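Local coordinates for protein Two-component system sensor histidine kinase (Bacteroides thetaiotaomicron, PDB 3OTT) that probably senses saccharides with its extracellular region, built of beta-propellers and a beta-sandwich, and is thought to signal as a histidine kinase that regulates transcription, at residues 671-676 with 713-718; 665-670 with 742-747. All coordinates share one frame; numbering follows the deposited sequence.

Interaction 1. Residues 671-676 with 713-718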
loop_
_atom_site.group_PDB
_atom_site.type_symbol
_atom_site.label_atom_id
_atom_site.label_comp_id
_atom_site.label_asym_id
_atom_site.label_seq_id
_atom_site.Cartn_x
_atom_site.Cartn_y
_atom_site.Cartn_z
ATOM N N GLN B 671 -6.187 -48.097 -11.588
ATOM C CA GLN B 671 -6.692 -46.915 -10.931
ATOM C C GLN B 671 -7.474 -46.157 -11.988
ATOM O O GLN B 671 -7.172 -44.999 -12.313
ATOM C CB GLN B 671 -5.514 -46.085 -10.373
ATOM C CG GLN B 671 -4.733 -46.836 -9.286
ATOM C CD GLN B 671 -3.563 -46.051 -8.689
ATOM O OE1 GLN B 671 -2.732 -45.502 -9.394
ATOM N NE2 GLN B 671 -3.474 -46.056 -7.381
ATOM N N ASN B 672 -8.485 -46.809 -12.538
ATOM C CA ASN B 672 -9.158 -46.237 -13.705
ATOM C C ASN B 672 -10.651 -45.958 -13.482
ATOM O O ASN B 672 -11.395 -45.703 -14.451
ATOM C CB ASN B 672 -8.952 -47.165 -14.945
ATOM C CG ASN B 672 -9.516 -48.548 -14.714
ATOM O OD1 ASN B 672 -9.557 -49.015 -13.594
ATOM N ND2 ASN B 672 -9.974 -49.181 -15.752
ATOM N N ASN B 673 -11.078 -46.044 -12.227
ATOM C CA ASN B 673 -12.442 -45.684 -11.857
ATOM C C ASN B 673 -12.342 -44.497 -10.908
ATOM O O ASN B 673 -12.012 -44.646 -9.746
ATOM C CB ASN B 673 -13.182 -46.902 -11.280
ATOM C CG ASN B 673 -13.390 -48.028 -12.356
ATOM O OD1 ASN B 673 -14.319 -47.973 -13.153
ATOM N ND2 ASN B 673 -12.509 -49.042 -12.353
ATOM N N LEU B 674 -12.566 -43.308 -11.467
ATOM C CA LEU B 674 -12.163 -42.030 -10.889
ATOM C C LEU B 674 -13.329 -41.087 -10.580
ATOM O O LEU B 674 -14.308 -41.008 -11.350
ATOM C CB LEU B 674 -11.225 -41.310 -11.847
ATOM C CG LEU B 674 -10.035 -42.083 -12.388
ATOM C CD1 LEU B 674 -9.244 -41.136 -13.198
ATOM C CD2 LEU B 674 -9.164 -42.684 -11.235
ATOM N N SER B 675 -13.249 -40.420 -9.426
ATOM C CA SER B 675 -14.171 -39.315 -9.126
ATOM C C SER B 675 -13.409 -38.108 -8.661
ATOM O O SER B 675 -12.326 -38.224 -8.138
ATOM C CB SER B 675 -15.241 -39.666 -8.106
ATOM O OG SER B 675 -16.142 -40.563 -8.650
ATOM N N PHE B 676 -14.006 -36.961 -8.874
ATOM C CA PHE B 676 -13.388 -35.664 -8.675
ATOM C C PHE B 676 -14.508 -34.838 -8.063
ATOM O O PHE B 676 -15.628 -34.825 -8.626
ATOM C CB PHE B 676 -13.002 -35.041 -10.037
ATOM C CG PHE B 676 -11.970 -35.841 -10.810
ATOM C CD1 PHE B 676 -12.356 -36.792 -11.750
ATOM C CD2 PHE B 676 -10.620 -35.678 -10.566
ATOM C CE1 PHE B 676 -11.368 -37.582 -12.475
ATOM C CE2 PHE B 676 -9.662 -36.430 -11.293
ATOM C CZ PHE B 676 -10.067 -37.401 -12.239
ATOM N N THR B 713 -17.713 -38.240 -12.267
ATOM C CA THR B 713 -17.291 -39.628 -12.208
ATOM C C THR B 713 -17.097 -40.252 -13.612
ATOM O O THR B 713 -17.965 -40.146 -14.492
ATOM C CB THR B 713 -18.228 -40.479 -11.272
ATOM O OG1 THR B 713 -17.698 -41.824 -11.108
ATOM C CG2 THR B 713 -19.634 -40.619 -11.880
ATOM N N TYR B 714 -15.962 -40.911 -13.806
ATOM C CA TYR B 714 -15.725 -41.704 -15.022
ATOM C C TYR B 714 -15.364 -43.098 -14.620
ATOM O O TYR B 714 -14.624 -43.279 -13.686
ATOM C CB TYR B 714 -14.561 -41.117 -15.807
ATOM C CG TYR B 714 -14.984 -39.961 -16.614
ATOM C CD1 TYR B 714 -14.810 -38.667 -16.123
ATOM C CD2 TYR B 714 -15.593 -40.122 -17.865
ATOM C CE1 TYR B 714 -15.229 -37.560 -16.811
ATOM C CE2 TYR B 714 -16.018 -38.961 -18.607
ATOM C CZ TYR B 714 -15.828 -37.697 -18.050
ATOM O OH TYR B 714 -16.193 -36.529 -18.685
ATOM N N SER B 715 -15.884 -44.093 -15.319
ATOM C CA SER B 715 -15.535 -45.508 -15.011
ATOM C C SER B 715 -14.855 -46.226 -16.201
ATOM O O SER B 715 -14.954 -45.766 -17.349
ATOM C CB SER B 715 -16.789 -46.230 -14.560
ATOM O OG SER B 715 -17.643 -46.327 -15.675
ATOM N N ASN B 716 -14.120 -47.312 -15.911
ATOM C CA ASN B 716 -13.464 -48.137 -16.916
ATOM C C ASN B 716 -12.619 -47.394 -17.947
ATOM O O ASN B 716 -12.710 -47.696 -19.152
ATOM C CB ASN B 716 -14.493 -48.945 -17.708
ATOM C CG ASN B 716 -15.462 -49.656 -16.846
ATOM O OD1 ASN B 716 -16.671 -49.475 -16.998
ATOM N ND2 ASN B 716 -14.958 -50.496 -15.946
ATOM N N LEU B 717 -11.784 -46.454 -17.506
ATOM C CA LEU B 717 -10.934 -45.804 -18.449
ATOM C C LEU B 717 -9.849 -46.756 -18.894
ATOM O O LEU B 717 -9.338 -47.519 -18.082
ATOM C CB LEU B 717 -10.359 -44.511 -17.898
ATOM C CG LEU B 717 -11.459 -43.500 -17.525
ATOM C CD1 LEU B 717 -10.883 -42.385 -16.708
ATOM C CD2 LEU B 717 -12.041 -42.961 -18.834
ATOM N N SER B 718 -9.572 -46.745 -20.214
ATOM C CA SER B 718 -8.445 -47.459 -20.851
ATOM C C SER B 718 -7.138 -46.683 -20.765
ATOM O O SER B 718 -7.141 -45.460 -20.693
ATOM C CB SER B 718 -8.745 -47.675 -22.345
ATOM O OG SER B 718 -9.776 -48.653 -22.431
#

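Interaction 2. Residues 665-670 with 742-747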
loop_
_atom_site.group_PDB
_atom_site.type_symbol
_atom_site.label_atom_id
_atom_site.label_comp_id
_atom_site.label_asym_id
_atom_site.label_seq_id
_atom_site.Cartn_x
_atom_site.Cartn_y
_atom_site.Cartn_z
ATOM N N ILE B 665 -1.770 -35.623 -13.572
ATOM C CA ILE B 665 -1.712 -36.840 -12.794
ATOM C C ILE B 665 -1.372 -38.098 -13.638
ATOM O O ILE B 665 -1.835 -38.240 -14.794
ATOM C CB ILE B 665 -2.993 -36.999 -11.938
ATOM C CG1 ILE B 665 -2.752 -37.968 -10.808
ATOM C CG2 ILE B 665 -4.231 -37.345 -12.734
ATOM C CD1 ILE B 665 -3.853 -37.926 -9.784
ATOM N N LYS B 666 -0.542 -38.964 -13.053
ATOM C CA LYS B 666 -0.162 -40.260 -13.622
ATOM C C LYS B 666 -0.712 -41.408 -12.791
ATOM O O LYS B 666 -0.354 -41.513 -11.642
ATOM C CB LYS B 666 1.370 -40.374 -13.703
ATOM C CG LYS B 666 1.947 -39.935 -15.038
ATOM C CD LYS B 666 3.378 -40.462 -15.233
ATOM C CE LYS B 666 4.312 -39.256 -15.572
ATOM N NZ LYS B 666 5.809 -39.520 -15.643
ATOM N N LEU B 667 -1.575 -42.250 -13.369
ATOM C CA LEU B 667 -2.230 -43.343 -12.656
ATOM C C LEU B 667 -1.928 -44.716 -13.268
ATOM O O LEU B 667 -1.691 -44.841 -14.491
ATOM C CB LEU B 667 -3.749 -43.144 -12.635
ATOM C CG LEU B 667 -4.235 -41.850 -11.907
ATOM C CD1 LEU B 667 -5.676 -41.607 -12.132
ATOM C CD2 LEU B 667 -3.964 -41.878 -10.427
ATOM N N LYS B 668 -1.961 -45.751 -12.428
ATOM C CA LYS B 668 -1.863 -47.094 -12.936
ATOM C C LYS B 668 -3.114 -47.554 -13.711
ATOM O O LYS B 668 -4.210 -46.955 -13.595
ATOM C CB LYS B 668 -1.518 -48.052 -11.789
ATOM C CG LYS B 668 -0.139 -47.777 -11.170
ATOM C CD LYS B 668 0.034 -48.557 -9.888
ATOM C CE LYS B 668 1.272 -48.121 -9.119
ATOM N NZ LYS B 668 0.982 -47.902 -7.631
ATOM N N TYR B 669 -2.957 -48.670 -14.429
ATOM C CA TYR B 669 -4.004 -49.261 -15.239
ATOM C C TYR B 669 -5.246 -49.592 -14.414
ATOM O O TYR B 669 -6.351 -49.405 -14.876
ATOM C CB TYR B 669 -3.466 -50.516 -16.005
ATOM C CG TYR B 669 -3.488 -51.803 -15.189
ATOM C CD1 TYR B 669 -2.570 -51.998 -14.161
ATOM C CD2 TYR B 669 -4.455 -52.783 -15.408
ATOM C CE1 TYR B 669 -2.598 -53.127 -13.379
ATOM C CE2 TYR B 669 -4.495 -53.944 -14.641
ATOM C CZ TYR B 669 -3.550 -54.106 -13.630
ATOM O OH TYR B 669 -3.520 -55.235 -12.836
ATOM N N ASP B 670 -5.073 -50.069 -13.193
ATOM C CA ASP B 670 -6.215 -50.419 -12.323
ATOM C C ASP B 670 -6.714 -49.297 -11.394
ATOM O O ASP B 670 -7.572 -49.516 -10.534
ATOM C CB ASP B 670 -5.924 -51.674 -11.501
ATOM C CG ASP B 670 -4.665 -51.543 -10.649
ATOM O OD1 ASP B 670 -3.806 -50.673 -10.944
ATOM O OD2 ASP B 670 -4.511 -52.337 -9.700
ATOM N N LEU B 742 -7.147 -30.492 -15.995
ATOM C CA LEU B 742 -6.309 -31.516 -15.346
ATOM C C LEU B 742 -5.893 -32.508 -16.388
ATOM O O LEU B 742 -6.769 -33.142 -16.943
ATOM C CB LEU B 742 -7.107 -32.287 -14.275
ATOM C CG LEU B 742 -6.315 -33.409 -13.563
ATOM C CD1 LEU B 742 -5.061 -32.945 -12.790
ATOM C CD2 LEU B 742 -7.210 -34.269 -12.725
ATOM N N ASN B 743 -4.600 -32.664 -16.686
ATOM C CA ASN B 743 -4.188 -33.770 -17.604
ATOM C C ASN B 743 -4.051 -35.069 -16.830
ATOM O O ASN B 743 -3.424 -35.112 -15.776
ATOM C CB ASN B 743 -2.892 -33.487 -18.330
ATOM C CG ASN B 743 -2.889 -32.143 -19.010
ATOM O OD1 ASN B 743 -3.586 -31.935 -19.996
ATOM N ND2 ASN B 743 -2.128 -31.198 -18.453
ATOM N N ILE B 744 -4.694 -36.093 -17.323
ATOM C CA ILE B 744 -4.653 -37.434 -16.740
ATOM C C ILE B 744 -3.945 -38.457 -17.636
ATOM O O ILE B 744 -4.299 -38.605 -18.814
ATOM C CB ILE B 744 -6.093 -37.917 -16.445
ATOM C CG1 ILE B 744 -6.856 -36.866 -15.525
ATOM C CG2 ILE B 744 -6.032 -39.262 -15.742
ATOM C CD1 ILE B 744 -8.418 -37.042 -15.552
ATOM N N ARG B 745 -2.942 -39.159 -17.107
ATOM C CA ARG B 745 -2.332 -40.241 -17.828
ATOM C C ARG B 745 -2.659 -41.561 -17.114
ATOM O O ARG B 745 -2.376 -41.717 -15.908
ATOM C CB ARG B 745 -0.837 -40.032 -17.972
ATOM C CG ARG B 745 -0.184 -41.074 -18.860
ATOM C CD ARG B 745 1.347 -40.934 -18.936
ATOM N NE ARG B 745 1.929 -41.925 -19.851
ATOM C CZ ARG B 745 3.233 -42.215 -19.981
ATOM N NH1 ARG B 745 4.158 -41.586 -19.242
ATOM N NH2 ARG B 745 3.611 -43.156 -20.864
ATOM N N ILE B 746 -3.309 -42.488 -17.827
ATOM C CA ILE B 746 -3.485 -43.839 -17.322
ATOM C C ILE B 746 -2.456 -44.785 -17.988
ATOM O O ILE B 746 -2.459 -44.908 -19.232
ATOM C CB ILE B 746 -4.899 -44.388 -17.653
ATOM C CG1 ILE B 746 -5.987 -43.400 -17.183
ATOM C CG2 ILE B 746 -5.074 -45.815 -17.086
ATOM C CD1 ILE B 746 -6.539 -43.682 -15.891
ATOM N N LEU B 747 -1.617 -45.454 -17.183
ATOM C CA LEU B 747 -0.458 -46.237 -17.667
ATOM C C LEU B 747 -0.941 -47.614 -18.073
ATOM O O LEU B 747 -1.899 -48.101 -17.497
ATOM C CB LEU B 747 0.624 -46.345 -16.586
ATOM C CG LEU B 747 1.374 -45.046 -16.190
ATOM C CD1 LEU B 747 2.039 -45.171 -14.818
ATOM C CD2 LEU B 747 2.434 -44.747 -17.212
#

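Interaction 1. Residues 671-676 with 713-718
ND2 of N672 gives a bond of 2.9 Å to the backbone O of L717, an oxygen lying almost in the plane of the side-chain amide. The amide of N673 is used differently, since its OD1 takes the N-H of N716 at 2.8 Å from a donor standing well above the carbonyl plane, 51° out of it. Both amides work where the antiparallel pair formed by strands 674-679 and 711-714 frays into loops, at the edge of a four-stranded sheet in the C-terminal beta-sandwich, to which the Y_Y_Y family sequence belongs. Further in, L674 and Y714 are a hydrogen-bonded pair, joined by L674 N to Y714 O and by Y714 N to L674 O. S675 and T713 follow as a non-hydrogen-bonded pair. N672 is gripped twice, because its own carbonyl O also receives L717 N at 3.2 Å in a nearly straight bond. With its CG held between the backbone N and the carbonyl carbon (chi1 60°), the side chain of N672 reaches back to the same residue that its backbone binds. An alanine here would keep the backbone bond but would probably leave L717 O without its amide mate, and the loop after the strand freer to shift. On the face that carries L674 and Y714, the loop residue L717 comes in, its side chain crossing that of L674 at about a right angle, CD1 to CD1 at 4.1 Å. The ring of Y714 packs on Y693 and L695, and its OH is bonded to D699. The other face carries the hydroxyls of S675 and T713, where S675 OG and T713 OG1 are 3.2 Å apart, a weak polar contact.

Interaction 2. Residues 665-670 with 742-747
Four backbone hydrogen bonds tie I665-L667 to N743-L747 in a parallel pairing. I665 N binds N743 O, R745 N binds I665 O at 2.7 Å, L667 N binds R745 O, and L747 N binds L667 O. This is the regular parallel pattern, in which I665 and L667 each donate and accept while I744 and I746 turn their N-H and C=O to the next strand. Apolar contacts fill the buried face. I665 and I744 lie side by side, CG2 of I665 against CG1 of I744 at 3.9 Å. I665 puts CG1 anti to its N (chi1 -161°), which leaves CG2 to meet both I744 and CD2 of L742. L667 CD1 lies near CG2 of I744, and CB of L667 approaches CD1 of I746. Charged chains occupy the other face: the aliphatic parts of K666 and R745 run alongside, K666 CG to R745 CB at 4.0 Å. Their like-charged ends, K666 NZ and R745 NH1, are 4.5 Å apart, so they probably repel mildly. L747 CD2 sits over one face of the R745 guanidinium. In the beta-sandwich, 664-667 is an outermost strand of a five-stranded mixed sheet; strand 740-746 lies between it and 720-728, while F676 of strand 674-679 packs on L742 and I744 from the facing sheet.

The two contacts belong to opposite sheets of one beta-sandwich, their centres about 10 Å apart, and each joins an outermost strand to its neighbour. They are linked in sequence, since strand 664-667 leads into strand 674-679, and interaction 1 is nested inside the loop that interaction 2 closes. Between them lies the shared core: L674 CD1 meets L667 CD1 at 3.8 Å, and Q671 O comes within 3.9 Å of I746 CD1. Both are partly buried. Interaction 1 is antiparallel and adds two asparagine amides to its backbone bonds where the strands end, whereas interaction 2 is parallel, bonded through backbone alone, with aliphatic chains inward and charged ones outward.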